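Long-range contacts in acetoin utilization protein (Exiguobacterium sibiricum, PDB 2Q04), which probably transfers an acetyl group from acetyl-CoA to an unidentified acceptor, as GNAT-family acetyltransferases do, perhaps in acetoin utilization: residues F7-L12 and E20-V25; A31-D36 and Q68-I73; P37-F42 and E102-F107; V76-P81 and L96-I101; L147-Y152 and H178-L183. One frame throughout, in Å; residues are numbered along the deposited sequence.

How the contacts relate
Contact 4 is the buried centre of the set, contacts 1 to 3 are partly buried, and contact 5 lies at the surface; all reach one mixed sheet. Contacts 2 and 4 share strand 71-79, and contacts 3 and 4 share strand 95-103, with Phe42 CE2 of contact 3 lying 3.6 Å from Ala100 CB of contact 4. Contact 2 meets contact 1 where Tyr33 packs on Glu22 and Val25, and contact 3 through the Asp36-Arg106 salt bridge. Chemistry follows place: strand pairing in contacts 1, 2 and 4, interrupted by a bulge in contact 4, a carboxylate gripping a loop in contact 3, a calcium ion in contact 4, and apolar and aromatic packing in contact 5.

Contact 1: F7-L12 and E20-V25; sequences FNHRTL and EIEGPV
Strands 8-12 and 20-23 run antiparallel at 170°, with Asn8-Gly23 and Arg10-Ile21 as hydrogen-bonded pairs and His9-Glu22 and Thr11-Glu20 as non-hydrogen-bonded ones. Glu20 carries the polar side: CG stands beside its own backbone N (chi1 -49°) and the chain bends again at chi2, folding the carboxylate back over the neighbouring strand. There OE1 accepts from His9 NE2 at 2.9 Å through its anti lone pair, with ring and carboxylate nearly coplanar. Thr11 OG1 donates to the same Glu20 OE1; the modelled 2.5 Å is very short and its exact value doubtful. Together the two donors would probably limit how the carboxylate turns. Glu22 OE1 approaches the His9 ring at its edge, 3.2 Å from His9 CD2, but its charge is met by Arg67. Phe7 extends this face, its CZ 3.6 Å from Glu22 CB, while Pro24 O lies in the ring plane by CD1. Ile21, on the face of Asn8 and Arg10, touches Leu12 CB with its CD1 at 3.6 Å and packs on helix 112-121. The arrangement is a beta hairpin, joined to the rest of the acetyltransferase sheet by antiparallel pairing of strand 19-23 with strand 62-68.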
# COMPACT_ATOMS: atom_id res chain seq x y z
N PHE A 7 -0.51 13.84 10.47
CA PHE A 7 -1.63 13.00 10.86
C PHE A 7 -2.92 13.55 10.28
O PHE A 7 -3.21 14.73 10.41
CB PHE A 7 -1.75 12.94 12.40
CG PHE A 7 -2.92 12.12 12.88
CD1 PHE A 7 -2.79 10.76 13.10
CD2 PHE A 7 -4.16 12.71 13.08
CE1 PHE A 7 -3.87 10.00 13.53
CE2 PHE A 7 -5.24 11.95 13.51
CZ PHE A 7 -5.09 10.60 13.74
N ASN A 8 -3.67 12.69 9.61
CA ASN A 8 -4.96 13.08 9.06
C ASN A 8 -6.02 12.10 9.49
O ASN A 8 -5.73 10.98 9.85
CB ASN A 8 -4.88 13.16 7.55
CG ASN A 8 -4.09 14.35 7.08
OD1 ASN A 8 -4.56 15.50 7.14
ND2 ASN A 8 -2.86 14.10 6.62
N HIS A 9 -7.27 12.55 9.47
CA HIS A 9 -8.38 11.75 9.96
C HIS A 9 -9.67 12.07 9.24
O HIS A 9 -10.00 13.23 9.03
CB HIS A 9 -8.58 11.98 11.46
CG HIS A 9 -9.88 11.47 11.98
ND1 HIS A 9 -11.05 12.18 11.88
CD2 HIS A 9 -10.20 10.29 12.57
CE1 HIS A 9 -12.04 11.46 12.39
NE2 HIS A 9 -11.55 10.32 12.82
N ARG A 10 -10.42 11.03 8.89
CA ARG A 10 -11.78 11.18 8.39
C ARG A 10 -12.63 10.03 8.95
O ARG A 10 -12.12 8.93 9.19
CB ARG A 10 -11.82 11.15 6.86
CG ARG A 10 -11.06 12.28 6.16
CD ARG A 10 -11.75 13.61 6.31
NE ARG A 10 -11.16 14.64 5.44
CZ ARG A 10 -10.05 15.34 5.73
NH1 ARG A 10 -9.39 15.13 6.86
NH2 ARG A 10 -9.61 16.26 4.87
N THR A 11 -13.90 10.31 9.20
CA THR A 11 -14.83 9.27 9.63
C THR A 11 -15.62 8.78 8.44
O THR A 11 -16.27 9.55 7.76
CB THR A 11 -15.79 9.79 10.69
OG1 THR A 11 -15.06 10.15 11.87
CG2 THR A 11 -16.83 8.72 11.05
N LEU A 12 -15.51 7.49 8.15
CA LEU A 12 -16.23 6.89 7.05
C LEU A 12 -17.41 6.14 7.61
O LEU A 12 -17.28 5.36 8.54
CB LEU A 12 -15.31 5.92 6.28
CG LEU A 12 -15.93 5.24 5.05
CD1 LEU A 12 -16.42 6.28 4.06
CD2 LEU A 12 -14.96 4.29 4.39
N GLU A 20 -13.18 4.94 11.69
CA GLU A 20 -12.22 6.02 11.74
C GLU A 20 -11.03 5.69 10.87
O GLU A 20 -10.35 4.66 11.07
CB GLU A 20 -11.78 6.31 13.17
CG GLU A 20 -12.94 6.45 14.16
CD GLU A 20 -14.06 7.35 13.64
OE1 GLU A 20 -13.76 8.42 13.08
OE2 GLU A 20 -15.24 6.97 13.80
N ILE A 21 -10.80 6.54 9.88
CA ILE A 21 -9.70 6.36 8.95
C ILE A 21 -8.68 7.44 9.20
O ILE A 21 -8.93 8.61 8.95
CB ILE A 21 -10.20 6.41 7.52
CG1 ILE A 21 -11.19 5.25 7.30
CG2 ILE A 21 -9.02 6.31 6.53
CD1 ILE A 21 -11.79 5.22 5.99
N GLU A 22 -7.51 7.04 9.70
CA GLU A 22 -6.56 7.99 10.21
C GLU A 22 -5.12 7.48 10.15
O GLU A 22 -4.87 6.27 10.23
CB GLU A 22 -6.91 8.33 11.65
CG GLU A 22 -6.83 7.12 12.60
CD GLU A 22 -7.40 7.40 13.96
OE1 GLU A 22 -8.41 8.12 14.06
OE2 GLU A 22 -6.86 6.85 14.94
N GLY A 23 -4.19 8.42 10.10
CA GLY A 23 -2.77 8.12 10.15
C GLY A 23 -1.96 9.22 9.50
O GLY A 23 -2.54 10.19 8.98
N PRO A 24 -0.61 9.08 9.49
CA PRO A 24 0.12 7.92 10.04
C PRO A 24 0.02 7.80 11.58
O PRO A 24 0.10 8.82 12.30
CB PRO A 24 1.58 8.16 9.61
CG PRO A 24 1.52 9.26 8.58
CD PRO A 24 0.32 10.06 8.89
N VAL A 25 -0.17 6.57 12.06
CA VAL A 25 -0.30 6.28 13.49
C VAL A 25 1.06 5.87 14.04
O VAL A 25 1.78 5.08 13.43
CB VAL A 25 -1.31 5.12 13.73
CG1 VAL A 25 -1.50 4.87 15.21
CG2 VAL A 25 -2.66 5.42 13.05
O HOH W 1 -2.15 11.28 6.22

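Contact 2: A31-D36 and Q68-I73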
# COMPACT_ATOMS: atom_id res chain seq x y z
N ALA A 31 0.42 -0.21 18.99
CA ALA A 31 0.60 -1.37 19.87
C ALA A 31 -0.58 -1.57 20.82
O ALA A 31 -0.81 -2.68 21.30
CB ALA A 31 1.89 -1.23 20.66
N THR A 32 -1.32 -0.49 21.09
CA THR A 32 -2.46 -0.55 22.02
C THR A 32 -3.74 -1.06 21.32
O THR A 32 -4.68 -1.50 21.99
CB THR A 32 -2.75 0.82 22.64
OG1 THR A 32 -3.13 1.75 21.61
CG2 THR A 32 -1.52 1.35 23.37
N TYR A 33 -3.77 -1.00 19.99
CA TYR A 33 -4.92 -1.49 19.23
C TYR A 33 -4.84 -3.00 19.06
O TYR A 33 -3.90 -3.65 19.51
CB TYR A 33 -5.00 -0.80 17.86
CG TYR A 33 -5.15 0.71 17.92
CD1 TYR A 33 -6.04 1.31 18.80
CD2 TYR A 33 -4.45 1.52 17.03
CE1 TYR A 33 -6.18 2.70 18.84
CE2 TYR A 33 -4.60 2.90 17.05
CZ TYR A 33 -5.46 3.48 17.95
OH TYR A 33 -5.61 4.85 17.97
N LYS A 34 -5.86 -3.57 18.41
CA LYS A 34 -5.93 -5.00 18.18
C LYS A 34 -6.34 -5.29 16.73
O LYS A 34 -7.42 -4.91 16.31
CB LYS A 34 -6.95 -5.64 19.13
CG LYS A 34 -7.11 -7.15 18.97
CD LYS A 34 -7.99 -7.74 20.06
CE LYS A 34 -8.01 -9.27 20.00
NZ LYS A 34 -8.77 -9.88 21.14
N LEU A 35 -5.47 -5.94 15.98
CA LEU A 35 -5.79 -6.32 14.61
C LEU A 35 -6.99 -7.26 14.57
O LEU A 35 -7.04 -8.25 15.31
CB LEU A 35 -4.60 -7.00 13.92
CG LEU A 35 -3.63 -6.11 13.14
CD1 LEU A 35 -2.63 -6.98 12.39
CD2 LEU A 35 -4.37 -5.20 12.18
N ASP A 36 -7.95 -6.95 13.70
CA ASP A 36 -9.12 -7.79 13.51
C ASP A 36 -8.68 -9.20 13.07
O ASP A 36 -7.76 -9.33 12.25
CB ASP A 36 -10.03 -7.18 12.45
CG ASP A 36 -11.34 -7.89 12.36
OD1 ASP A 36 -12.19 -7.69 13.25
OD2 ASP A 36 -11.53 -8.65 11.38
N GLN A 68 -12.31 0.79 14.38
CA GLN A 68 -13.52 0.91 15.18
C GLN A 68 -13.14 0.61 16.61
O GLN A 68 -12.81 -0.50 16.94
CB GLN A 68 -14.58 -0.09 14.72
CG GLN A 68 -15.47 0.41 13.59
CD GLN A 68 -16.70 -0.48 13.37
OE1 GLN A 68 -16.67 -1.69 13.65
NE2 GLN A 68 -17.78 0.11 12.87
N GLY A 69 -13.17 1.64 17.47
CA GLY A 69 -12.71 1.49 18.85
C GLY A 69 -11.23 1.15 18.87
O GLY A 69 -10.44 1.78 18.19
N ASN A 70 -10.87 0.10 19.61
CA ASN A 70 -9.47 -0.37 19.65
C ASN A 70 -9.17 -1.38 18.53
O ASN A 70 -8.04 -1.87 18.42
CB ASN A 70 -9.17 -1.03 21.00
CG ASN A 70 -8.84 -0.03 22.06
OD1 ASN A 70 -7.92 0.78 21.91
ND2 ASN A 70 -9.54 -0.11 23.18
N ASP A 71 -10.16 -1.66 17.68
CA ASP A 71 -10.04 -2.71 16.67
C ASP A 71 -9.68 -2.16 15.27
O ASP A 71 -10.45 -1.41 14.67
CB ASP A 71 -11.35 -3.50 16.59
CG ASP A 71 -11.67 -4.23 17.89
OD1 ASP A 71 -10.81 -4.99 18.37
OD2 ASP A 71 -12.79 -4.05 18.42
N ILE A 72 -8.53 -2.59 14.75
CA ILE A 72 -8.12 -2.24 13.38
C ILE A 72 -8.74 -3.24 12.41
O ILE A 72 -8.41 -4.42 12.42
CB ILE A 72 -6.58 -2.31 13.22
CG1 ILE A 72 -5.89 -1.39 14.22
CG2 ILE A 72 -6.20 -1.91 11.81
CD1 ILE A 72 -4.38 -1.60 14.30
N ILE A 73 -9.64 -2.75 11.55
CA ILE A 73 -10.34 -3.62 10.59
C ILE A 73 -9.81 -3.42 9.17
O ILE A 73 -10.32 -3.99 8.22
CB ILE A 73 -11.91 -3.41 10.64
CG1 ILE A 73 -12.31 -1.98 10.26
CG2 ILE A 73 -12.43 -3.72 12.01
CD1 ILE A 73 -12.43 -1.73 8.77
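Tyr33 and Ile72 meet because each puts its gamma branch beside the backbone N: Tyr33 CG at chi1 -60° and Ile72 CG1 at chi1 -57°, the two side chains crossing at about a right angle. The motif is a short parallel pairing, Lys34 with Asp71 and Leu35 with Ile72, where strand 71-79 leaves the type II' turn Gln68-Asp71. Ile72 CD1 lies 3.7 Å from Tyr33 CB, and Ile72 CG2 lies 3.8 Å from Leu35 CD2; Leu35 is also packed on helix 45-56. Asn70 OD1 sits in the plane of the Tyr33 ring, 3.7 Å from Tyr33 CD1. An alanine here keeps CB against Ile72, but losing the ring is likely to open a gap next to Asn70 OD1 and Ile65. Lys34 N donates to Asn70 O at 2.8 Å, and Ile72 N returns a bond to Lys34 O from above the carbonyl plane. Asp36 turns its carboxylate to Gly38 N and Arg106, while its own N donates to Ile72 O at 2.9 Å.

Contact 3: P37-F42 and E102-F107; sequences PGLTAF and EVAARF
One true hydrogen bond links the two segments directly: Ala41 N donates to Glu102 OE2 at 2.8 Å, with an N-H...O angle of 152°, meeting the oxygen on its syn side, somewhat out of the carboxylate plane. A water extends the grip, lying 2.8 Å from Glu102 OE1 and also bonded to Leu39 O and Phe42 N, while Tyr75 OH reaches OE1 weakly. Glu102 gets there with CG anti to the backbone N (chi1 -164°) and the chain extended. Near the C-terminal end of strand 95-103, it precedes the loop and helix N-terminus that in GNAT folds bind the pyrophosphate of coenzyme A, here presumably the start of helix 112-121. A leucine in place of Glu102 would probably leave Ala41 N without its carboxylate acceptor and take one partner from the water. Among van der Waals contacts, Leu39 CD2 lies 3.3 Å from Ala104 N and 3.7 Å from Glu102 CG. Glu102 OE1 lies at the edge of the Phe42 ring, 3.5 Å from Phe42 CD2, ring and carboxylate planes 75° apart.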
# COMPACT_ATOMS: atom_id res chain seq x y z
N PRO A 37 -9.35 -10.26 13.60
CA PRO A 37 -8.96 -11.65 13.27
C PRO A 37 -9.03 -11.99 11.77
O PRO A 37 -8.43 -12.98 11.34
CB PRO A 37 -9.97 -12.49 14.06
CG PRO A 37 -10.49 -11.58 15.12
CD PRO A 37 -10.48 -10.22 14.54
N GLY A 38 -9.74 -11.18 10.99
CA GLY A 38 -9.93 -11.44 9.57
C GLY A 38 -8.89 -10.81 8.65
O GLY A 38 -9.10 -10.74 7.44
N LEU A 39 -7.77 -10.36 9.22
CA LEU A 39 -6.69 -9.74 8.43
C LEU A 39 -5.48 -10.67 8.36
O LEU A 39 -4.38 -10.33 8.82
CB LEU A 39 -6.30 -8.39 9.03
CG LEU A 39 -7.40 -7.30 8.99
CD1 LEU A 39 -7.04 -6.15 9.89
CD2 LEU A 39 -7.64 -6.81 7.58
N THR A 40 -5.67 -11.83 7.72
CA THR A 40 -4.64 -12.90 7.68
C THR A 40 -4.16 -13.23 6.23
O THR A 40 -3.73 -14.36 5.96
CB THR A 40 -5.19 -14.20 8.34
OG1 THR A 40 -6.39 -14.61 7.68
CG2 THR A 40 -5.48 -13.97 9.82
N ALA A 41 -4.18 -12.23 5.35
CA ALA A 41 -3.78 -12.44 3.93
C ALA A 41 -2.26 -12.51 3.77
O ALA A 41 -1.76 -13.09 2.80
CB ALA A 41 -4.36 -11.33 3.05
N PHE A 42 -1.53 -11.90 4.70
CA PHE A 42 -0.07 -11.91 4.65
C PHE A 42 0.51 -12.81 5.73
O PHE A 42 1.40 -13.61 5.46
CB PHE A 42 0.48 -10.49 4.76
CG PHE A 42 0.19 -9.65 3.55
CD1 PHE A 42 0.91 -9.83 2.37
CD2 PHE A 42 -0.88 -8.77 3.55
CE1 PHE A 42 0.61 -9.10 1.23
CE2 PHE A 42 -1.19 -8.03 2.41
CZ PHE A 42 -0.43 -8.19 1.25
N GLU A 102 -4.96 -3.95 3.37
CA GLU A 102 -5.83 -5.05 3.69
C GLU A 102 -7.04 -4.59 4.49
O GLU A 102 -6.95 -3.67 5.28
CB GLU A 102 -5.05 -6.13 4.47
CG GLU A 102 -5.74 -7.49 4.51
CD GLU A 102 -4.91 -8.56 5.22
OE1 GLU A 102 -3.73 -8.28 5.60
OE2 GLU A 102 -5.43 -9.70 5.39
N VAL A 103 -8.19 -5.22 4.25
CA VAL A 103 -9.44 -4.85 4.90
C VAL A 103 -10.24 -6.11 5.19
O VAL A 103 -10.44 -6.94 4.30
CB VAL A 103 -10.29 -3.94 3.98
CG1 VAL A 103 -11.65 -3.65 4.62
CG2 VAL A 103 -9.53 -2.64 3.66
N ALA A 104 -10.70 -6.26 6.44
CA ALA A 104 -11.49 -7.43 6.84
C ALA A 104 -12.61 -7.69 5.83
O ALA A 104 -13.26 -6.77 5.36
CB ALA A 104 -12.05 -7.24 8.23
N ALA A 105 -12.85 -8.97 5.54
CA ALA A 105 -13.82 -9.39 4.51
C ALA A 105 -15.23 -8.81 4.72
O ALA A 105 -15.88 -8.39 3.76
CB ALA A 105 -13.88 -10.92 4.45
N ARG A 106 -15.70 -8.79 5.97
CA ARG A 106 -17.06 -8.31 6.26
C ARG A 106 -17.23 -6.81 5.98
O ARG A 106 -18.36 -6.31 5.89
CB ARG A 106 -17.45 -8.62 7.72
CG ARG A 106 -16.73 -7.78 8.76
CD ARG A 106 -17.28 -8.07 10.17
NE ARG A 106 -16.73 -7.16 11.18
CZ ARG A 106 -15.52 -7.26 11.72
NH1 ARG A 106 -14.69 -8.23 11.33
NH2 ARG A 106 -15.12 -6.38 12.64
N PHE A 107 -16.10 -6.09 5.84
CA PHE A 107 -16.12 -4.65 5.52
C PHE A 107 -15.92 -4.37 4.02
O PHE A 107 -15.85 -3.21 3.60
CB PHE A 107 -15.05 -3.91 6.33
CG PHE A 107 -15.47 -3.60 7.73
CD1 PHE A 107 -16.22 -2.47 8.00
CD2 PHE A 107 -15.13 -4.45 8.77
CE1 PHE A 107 -16.62 -2.18 9.30
CE2 PHE A 107 -15.53 -4.16 10.07
CZ PHE A 107 -16.27 -3.03 10.33
O HOH W 2 -2.19 -10.10 7.16

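Contact 4: V76-P81 and L96-I101; sequences VTFLYP and LELGAI. With CA (calcium ion), chain G.
Thr77 and Leu79 supply the backbone bonds to the antiparallel strand: Thr77 N to Ala100 O at 2.8 Å, and a reciprocal pair between Leu79 and Glu97. Between the Val76-Ile101 and Leu79-Glu97 pairs lie two residues on one strand and three on the other, a beta bulge at Gly99, as in the equivalent strand of many GNAT proteins. There Gly99 N reaches Thr77 O weakly. Thr77 OG1, set between its backbone N and carbonyl carbon (chi1 74°), accepts from Ala100 N at 2.9 Å. Apolar contacts gather on the face toward helix 112-121, where Phe78 CE1 lies 3.7 Å from Leu98 CG and Val76 CG2 lies 3.8 Å from Leu98 CD2. On the polar side Gly99 O binds calcium at 2.5 Å, with three waters and Thr134 O. One of these waters is 2.6 Å from Glu97 OE2 and also bonds Leu98 O. The ion joins strands 95-103 and 130-135 through neutral oxygens, with Glu97 in the second shell probably offsetting some of its charge.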
# COMPACT_ATOMS: atom_id res chain seq x y z
N VAL A 76 -3.26 0.37 5.56
CA VAL A 76 -2.44 0.51 4.39
C VAL A 76 -1.07 0.98 4.85
O VAL A 76 -0.97 1.85 5.72
CB VAL A 76 -3.06 1.51 3.37
CG1 VAL A 76 -3.19 2.90 3.98
CG2 VAL A 76 -2.22 1.56 2.11
N THR A 77 -0.01 0.35 4.30
CA THR A 77 1.37 0.59 4.77
C THR A 77 2.23 1.28 3.74
O THR A 77 2.04 1.10 2.54
CB THR A 77 2.06 -0.73 5.15
OG1 THR A 77 2.41 -1.45 3.97
CG2 THR A 77 1.16 -1.58 6.03
N PHE A 78 3.19 2.08 4.22
CA PHE A 78 4.16 2.74 3.36
C PHE A 78 5.51 2.63 3.98
O PHE A 78 5.65 2.83 5.19
CB PHE A 78 3.82 4.21 3.16
CG PHE A 78 2.53 4.43 2.52
CD1 PHE A 78 2.44 4.55 1.14
CD2 PHE A 78 1.36 4.50 3.27
CE1 PHE A 78 1.21 4.74 0.52
CE2 PHE A 78 0.14 4.69 2.67
CZ PHE A 78 0.06 4.82 1.29
N LEU A 79 6.50 2.31 3.17
CA LEU A 79 7.88 2.23 3.63
C LEU A 79 8.78 2.14 2.42
O LEU A 79 8.29 2.02 1.29
CB LEU A 79 8.09 1.01 4.54
CG LEU A 79 7.89 -0.39 3.91
CD1 LEU A 79 8.39 -1.46 4.87
CD2 LEU A 79 6.42 -0.64 3.52
N TYR A 80 10.09 2.18 2.65
CA TYR A 80 11.04 2.03 1.55
C TYR A 80 11.00 0.61 1.04
O TYR A 80 10.77 -0.32 1.80
CB TYR A 80 12.46 2.40 1.98
CG TYR A 80 12.71 3.89 2.03
CD1 TYR A 80 12.29 4.72 1.00
CD2 TYR A 80 13.43 4.45 3.08
CE1 TYR A 80 12.52 6.07 1.03
CE2 TYR A 80 13.67 5.81 3.12
CZ TYR A 80 13.22 6.61 2.09
OH TYR A 80 13.47 7.97 2.12
N PRO A 81 11.22 0.43 -0.29
CA PRO A 81 11.19 -0.90 -0.90
C PRO A 81 12.13 -1.89 -0.22
O PRO A 81 13.15 -1.51 0.33
CB PRO A 81 11.64 -0.62 -2.34
CG PRO A 81 11.32 0.79 -2.58
CD PRO A 81 11.49 1.49 -1.28
N LEU A 96 9.18 5.35 -2.72
CA LEU A 96 8.53 4.79 -1.55
C LEU A 96 7.61 3.67 -1.99
O LEU A 96 7.05 3.72 -3.08
CB LEU A 96 7.71 5.89 -0.86
CG LEU A 96 7.21 5.62 0.55
CD1 LEU A 96 8.37 5.52 1.53
CD2 LEU A 96 6.25 6.71 0.98
N GLU A 97 7.45 2.65 -1.16
CA GLU A 97 6.56 1.55 -1.50
C GLU A 97 5.31 1.54 -0.63
O GLU A 97 5.38 1.66 0.58
CB GLU A 97 7.28 0.20 -1.40
CG GLU A 97 6.41 -0.99 -1.92
CD GLU A 97 7.01 -2.35 -1.63
OE1 GLU A 97 8.10 -2.41 -1.05
OE2 GLU A 97 6.36 -3.36 -1.96
N LEU A 98 4.16 1.47 -1.29
CA LEU A 98 2.94 1.15 -0.64
C LEU A 98 3.00 -0.34 -0.43
O LEU A 98 2.82 -1.11 -1.37
CB LEU A 98 1.74 1.53 -1.54
CG LEU A 98 0.31 1.44 -0.96
CD1 LEU A 98 -0.68 2.01 -1.97
CD2 LEU A 98 -0.08 0.00 -0.59
N GLY A 99 3.42 -0.75 0.75
CA GLY A 99 3.68 -2.15 1.03
C GLY A 99 2.47 -3.01 0.80
O GLY A 99 2.46 -3.85 -0.09
N ALA A 100 1.41 -2.75 1.57
CA ALA A 100 0.20 -3.53 1.47
C ALA A 100 -1.03 -2.72 1.91
O ALA A 100 -0.91 -1.64 2.48
CB ALA A 100 0.32 -4.80 2.30
N ILE A 101 -2.20 -3.27 1.60
CA ILE A 101 -3.47 -2.68 1.97
C ILE A 101 -4.45 -3.81 2.16
O ILE A 101 -4.68 -4.59 1.26
CB ILE A 101 -3.98 -1.70 0.89
CG1 ILE A 101 -5.27 -1.01 1.35
CG2 ILE A 101 -4.21 -2.41 -0.41
CD1 ILE A 101 -5.68 0.14 0.46
CA CA G . 2.34 -5.25 -2.11
O HOH W 3 9.35 -3.06 1.69
O HOH W 4 3.93 -3.25 -2.81
O HOH W 5 0.59 -3.64 -2.66
O HOH W 6 3.97 -7.32 -1.44

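Contact 5: L147-Y152 and H178-L183; sequences LSVWDY and HPANCL. With EDO (1,2-ethanediol), chain J; EDO (1,2-ethanediol), chain K.
Val149 and Trp150 press on Ala180 in the close part of this contact. Val149 CG1, which chi1 of 180° swings opposite the backbone N, meets Ala180 CB at 3.5 Å. From the indole, Trp150 CZ3 lies 3.6 Å from Ala180 N and 3.7 Å from Ala180 CB, so the methyl group fits the notch that the two side chains form. The His178 ring is steadied from within its own turn, where ND1 accepts from Ala180 N at 3.1 Å. The solvent side is looser. Trp150 and His178 planes are 22° apart, but the centroids are 5.5 Å apart and the rings barely overlap; contact is made chiefly at Trp150 CH2 and His178 CE1. Exposed Pro179 reaches the indole edge, its CB 4.1 Å from Trp150 CZ3. The contact sets the first turn of helix 149-162, N-capped weakly by Ser148, against the type I turn that feeds strand 182-187; Arg153 of that helix bonds Ala180 O, and strand 182-187 lies antiparallel between strands 130-135 and 166-168.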
# COMPACT_ATOMS: atom_id res chain seq x y z
N LEU A 147 -14.76 -13.58 -5.77
CA LEU A 147 -14.38 -13.03 -7.08
C LEU A 147 -13.43 -13.94 -7.82
O LEU A 147 -12.59 -14.61 -7.21
CB LEU A 147 -13.71 -11.68 -6.91
CG LEU A 147 -14.55 -10.56 -6.32
CD1 LEU A 147 -13.66 -9.40 -5.94
CD2 LEU A 147 -15.62 -10.12 -7.30
N SER A 148 -13.53 -13.95 -9.14
CA SER A 148 -12.54 -14.57 -9.97
C SER A 148 -11.31 -13.71 -9.89
O SER A 148 -11.34 -12.62 -9.34
CB SER A 148 -13.00 -14.67 -11.42
OG SER A 148 -12.85 -13.42 -12.09
N VAL A 149 -10.24 -14.16 -10.49
CA VAL A 149 -8.97 -13.44 -10.41
C VAL A 149 -9.00 -12.11 -11.19
O VAL A 149 -8.44 -11.10 -10.74
CB VAL A 149 -7.76 -14.29 -10.92
CG1 VAL A 149 -6.47 -13.50 -10.83
CG2 VAL A 149 -7.64 -15.56 -10.13
N TRP A 150 -9.67 -12.10 -12.34
CA TRP A 150 -9.66 -10.94 -13.21
C TRP A 150 -10.65 -9.87 -12.74
O TRP A 150 -10.36 -8.68 -12.83
CB TRP A 150 -9.93 -11.38 -14.66
CG TRP A 150 -9.14 -12.65 -15.04
CD1 TRP A 150 -9.62 -13.93 -15.05
CD2 TRP A 150 -7.74 -12.74 -15.36
NE1 TRP A 150 -8.61 -14.81 -15.41
CE2 TRP A 150 -7.45 -14.11 -15.60
CE3 TRP A 150 -6.71 -11.80 -15.49
CZ2 TRP A 150 -6.17 -14.56 -15.96
CZ3 TRP A 150 -5.43 -12.26 -15.85
CH2 TRP A 150 -5.18 -13.62 -16.08
N ASP A 151 -11.78 -10.30 -12.15
CA ASP A 151 -12.72 -9.37 -11.50
C ASP A 151 -12.03 -8.71 -10.32
O ASP A 151 -12.17 -7.50 -10.10
CB ASP A 151 -13.98 -10.10 -11.05
CG ASP A 151 -14.71 -10.76 -12.19
OD1 ASP A 151 -14.41 -10.42 -13.36
OD2 ASP A 151 -15.56 -11.64 -11.93
N TYR A 152 -11.28 -9.51 -9.56
CA TYR A 152 -10.53 -9.00 -8.42
C TYR A 152 -9.52 -7.97 -8.88
O TYR A 152 -9.41 -6.90 -8.30
CB TYR A 152 -9.79 -10.13 -7.70
CG TYR A 152 -9.14 -9.68 -6.42
CD1 TYR A 152 -7.95 -8.94 -6.44
CD2 TYR A 152 -9.76 -9.90 -5.19
CE1 TYR A 152 -7.38 -8.47 -5.26
CE2 TYR A 152 -9.19 -9.43 -4.00
CZ TYR A 152 -8.00 -8.71 -4.05
OH TYR A 152 -7.43 -8.24 -2.89
N HIS A 178 2.54 -13.92 -14.23
CA HIS A 178 1.07 -14.06 -14.35
C HIS A 178 0.47 -12.68 -14.70
O HIS A 178 0.69 -11.73 -13.97
CB HIS A 178 0.47 -14.57 -13.00
CG HIS A 178 -0.95 -15.08 -13.10
ND1 HIS A 178 -2.04 -14.25 -13.25
CD2 HIS A 178 -1.45 -16.34 -12.98
CE1 HIS A 178 -3.14 -14.97 -13.28
NE2 HIS A 178 -2.81 -16.24 -13.12
N PRO A 179 -0.27 -12.58 -15.83
CA PRO A 179 -0.82 -11.30 -16.28
C PRO A 179 -1.69 -10.58 -15.23
O PRO A 179 -1.86 -9.37 -15.31
CB PRO A 179 -1.67 -11.67 -17.48
CG PRO A 179 -1.13 -12.90 -17.96
CD PRO A 179 -0.55 -13.64 -16.80
N ALA A 180 -2.27 -11.33 -14.30
CA ALA A 180 -3.10 -10.73 -13.26
C ALA A 180 -2.26 -9.89 -12.29
O ALA A 180 -2.75 -8.88 -11.74
CB ALA A 180 -3.88 -11.78 -12.51
N ASN A 181 -1.01 -10.30 -12.05
CA ASN A 181 -0.11 -9.51 -11.20
C ASN A 181 0.16 -8.17 -11.85
O ASN A 181 -0.01 -8.01 -13.06
CB ASN A 181 1.22 -10.24 -10.97
CG ASN A 181 1.04 -11.60 -10.36
OD1 ASN A 181 0.02 -11.89 -9.72
ND2 ASN A 181 2.03 -12.47 -10.56
N CYS A 182 0.55 -7.19 -11.06
CA CYS A 182 0.84 -5.89 -11.62
C CYS A 182 1.70 -4.99 -10.73
O CYS A 182 1.74 -5.13 -9.52
CB CYS A 182 -0.47 -5.16 -11.98
SG CYS A 182 -1.52 -4.69 -10.57
N LEU A 183 2.41 -4.10 -11.39
CA LEU A 183 3.12 -3.04 -10.75
C LEU A 183 2.34 -1.78 -11.00
O LEU A 183 1.90 -1.53 -12.12
CB LEU A 183 4.53 -2.89 -11.36
CG LEU A 183 5.28 -1.58 -11.12
CD1 LEU A 183 5.72 -1.45 -9.66
CD2 LEU A 183 6.47 -1.51 -12.06
C1 EDO J . -5.33 -7.79 -1.30
O1 EDO J . -5.17 -6.92 -2.44
C2 EDO J . -4.14 -7.66 -0.37
O2 EDO J . -4.07 -8.80 0.48
C1 EDO K . 2.98 -7.18 -17.12
O1 EDO K . 3.90 -6.12 -17.45
C2 EDO K . 2.25 -6.86 -15.82
O2 EDO K . 1.08 -7.68 -15.64